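Local coordinates for HTH-type transcriptional activator ampR (Citrobacter freundii, PDB 3KOS), which regulates expression of the AmpC beta-lactamase gene as a LysR-family transcription factor, this chain being its effector-binding domain, at residues C79-S84 and G180-T185. Residues are numbered along the deposited sequence; the frame is centred on the assembly and turned at random.
Sequences CSALMS and GSYWIT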
loop_
_atom_site.group_PDB
_atom_site.type_symbol
_atom_site.label_atom_id
_atom_site.label_comp_id
_atom_site.label_asym_id
_atom_site.label_seq_id
_atom_site.Cartn_x
_atom_site.Cartn_y
_atom_site.Cartn_z
ATOM N N CYS A 79 0.005 -19.911 2.617
ATOM C CA CYS A 79 -1.242 -20.148 1.899
ATOM C C CYS A 79 -1.114 -19.735 0.438
ATOM O O CYS A 79 -0.176 -19.019 0.054
ATOM C CB CYS A 79 -2.408 -19.402 2.567
ATOM S SG CYS A 79 -2.350 -17.584 2.371
ATOM N N SER A 80 -2.062 -20.188 -0.373
ATOM C CA SER A 80 -2.032 -19.890 -1.800
ATOM C C SER A 80 -2.435 -18.444 -2.071
ATOM O O SER A 80 -2.991 -17.769 -1.202
ATOM C CB SER A 80 -2.950 -20.855 -2.556
ATOM O OG SER A 80 -4.276 -20.764 -2.060
ATOM N N ALA A 81 -2.171 -17.988 -3.294
ATOM C CA ALA A 81 -2.422 -16.611 -3.679
ATOM C C ALA A 81 -2.888 -16.541 -5.129
ATOM O O ALA A 81 -2.427 -15.697 -5.902
ATOM C CB ALA A 81 -1.160 -15.767 -3.469
ATOM N N LEU A 82 -3.811 -17.432 -5.488
ATOM C CA LEU A 82 -4.339 -17.481 -6.848
ATOM C C LEU A 82 -4.911 -16.135 -7.278
ATOM O O LEU A 82 -5.663 -15.502 -6.540
ATOM C CB LEU A 82 -5.413 -18.559 -6.964
ATOM C CG LEU A 82 -4.932 -19.972 -6.615
ATOM C CD1 LEU A 82 -6.030 -20.989 -6.914
ATOM C CD2 LEU A 82 -3.676 -20.303 -7.398
HETATM N N MSE A 83 -4.553 -15.712 -8.485
HETATM C CA MSE A 83 -4.937 -14.393 -8.983
HETATM C C MSE A 83 -5.976 -14.438 -10.086
HETATM O O MSE A 83 -5.987 -15.349 -10.916
HETATM C CB MSE A 83 -3.718 -13.658 -9.516
HETATM C CG MSE A 83 -2.636 -13.477 -8.482
HETATM SE SE MSE A 83 -1.076 -12.616 -9.281
HETATM C CE MSE A 83 -1.712 -12.433 -11.102
ATOM N N SER A 84 -6.837 -13.426 -10.104
ATOM C CA SER A 84 -7.875 -13.327 -11.112
ATOM C C SER A 84 -8.196 -11.844 -11.310
ATOM O O SER A 84 -7.886 -11.022 -10.444
ATOM C CB SER A 84 -9.106 -14.106 -10.634
ATOM O OG SER A 84 -10.028 -14.333 -11.684
ATOM N N GLY A 180 2.727 -17.350 -7.598
ATOM C CA GLY A 180 3.372 -17.250 -6.300
ATOM C C GLY A 180 2.396 -17.499 -5.165
ATOM O O GLY A 180 1.181 -17.538 -5.379
ATOM N N SER A 181 2.928 -17.686 -3.955
ATOM C CA SER A 181 2.103 -17.917 -2.771
ATOM C C SER A 181 2.617 -17.055 -1.630
ATOM O O SER A 181 3.571 -16.309 -1.795
ATOM C CB SER A 181 2.179 -19.389 -2.343
ATOM O OG SER A 181 1.750 -20.239 -3.384
ATOM N N TYR A 182 1.996 -17.164 -0.462
ATOM C CA TYR A 182 2.516 -16.450 0.701
ATOM C C TYR A 182 3.346 -17.386 1.561
ATOM O O TYR A 182 2.949 -18.528 1.819
ATOM C CB TYR A 182 1.390 -15.775 1.501
ATOM C CG TYR A 182 0.779 -14.618 0.724
ATOM C CD1 TYR A 182 1.440 -13.392 0.627
ATOM C CD2 TYR A 182 -0.433 -14.764 0.070
ATOM C CE1 TYR A 182 0.905 -12.341 -0.106
ATOM C CE2 TYR A 182 -0.984 -13.714 -0.671
ATOM C CZ TYR A 182 -0.312 -12.506 -0.748
ATOM O OH TYR A 182 -0.844 -11.460 -1.489
ATOM N N TRP A 183 4.508 -16.894 1.977
ATOM C CA TRP A 183 5.468 -17.677 2.756
ATOM C C TRP A 183 5.916 -16.891 3.971
ATOM O O TRP A 183 5.877 -15.656 3.977
ATOM C CB TRP A 183 6.717 -17.951 1.914
ATOM C CG TRP A 183 6.464 -18.741 0.685
ATOM C CD1 TRP A 183 5.970 -18.286 -0.503
ATOM C CD2 TRP A 183 6.714 -20.142 0.508
ATOM N NE1 TRP A 183 5.886 -19.323 -1.407
ATOM C CE2 TRP A 183 6.336 -20.471 -0.810
ATOM C CE3 TRP A 183 7.213 -21.152 1.342
ATOM C CZ2 TRP A 183 6.448 -21.763 -1.318
ATOM C CZ3 TRP A 183 7.323 -22.438 0.836
ATOM C CH2 TRP A 183 6.940 -22.731 -0.481
ATOM N N ILE A 184 6.360 -17.603 5.001
ATOM C CA ILE A 184 7.067 -16.946 6.097
ATOM C C ILE A 184 8.540 -17.390 6.051
ATOM O O ILE A 184 8.828 -18.572 5.902
ATOM C CB ILE A 184 6.411 -17.240 7.473
ATOM C CG1 ILE A 184 7.073 -16.401 8.580
ATOM C CG2 ILE A 184 6.429 -18.734 7.791
ATOM C CD1 ILE A 184 6.248 -16.307 9.881
ATOM N N THR A 185 9.462 -16.448 6.151
ATOM C CA THR A 185 10.870 -16.771 5.946
ATOM C C THR A 185 11.769 -16.230 7.051
ATOM O O THR A 185 11.528 -15.149 7.596
ATOM C CB THR A 185 11.381 -16.299 4.545
ATOM O OG1 THR A 185 11.470 -14.868 4.493
ATOM C CG2 THR A 185 10.444 -16.779 3.455
HETATM O O HOH W 1 -0.101 -15.999 -7.358
HETATM O O HOH W 2 -0.789 -19.650 -5.036
#
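The carbonyl oxygen of G180 is gripped by two waters that tie it to A81: one donates to G180 O at 2.8 Å and also to A81 O, while the other donates to G180 O and accepts from A81 N at 2.8 Å. This second water also hydrogen-bonds with S181 OG (3.1 Å), so a short polar side chain suits that position. Water thus takes over just where direct pairing of the backbones stops. Before that point the chains run antiparallel, and C79 and Y182 form a hydrogen-bonded pair: Y182 N gives a nearly straight bond to C79 O (2.9 Å, 168°), whereas the return bond from C79 N to Y182 O is weak. G180 itself has a positive phi (152°), at which a beta carbon would press on the preceding carbonyl oxygen.

C79 and Y182 project from the same face of the sheet. With CG beside its own backbone N (chi1 -69°), the tyrosine ring reaches across toward the other strand, where A81 CB meets CE2 obliquely at 3.5 Å. The small methyl permits this close approach. C79 SG also comes in obliquely, 4.1 Å from CD2, as a sulfur-aromatic contact. F22, P156 and M159 pack around the tyrosine too, and its hydroxyl bonds to a bound MES, probably from the crystallisation liquor.

Strand 73-86 is interrupted around A81 and L82; beyond, the S84 backbone bonds with A155 of strand 153-156, and that of M83 with I177. Such a strand, beside strand 181-187, is consistent with a crossover between the two alpha/beta subdomains of the periplasmic-binding-protein-like effector domain of LysR regulators.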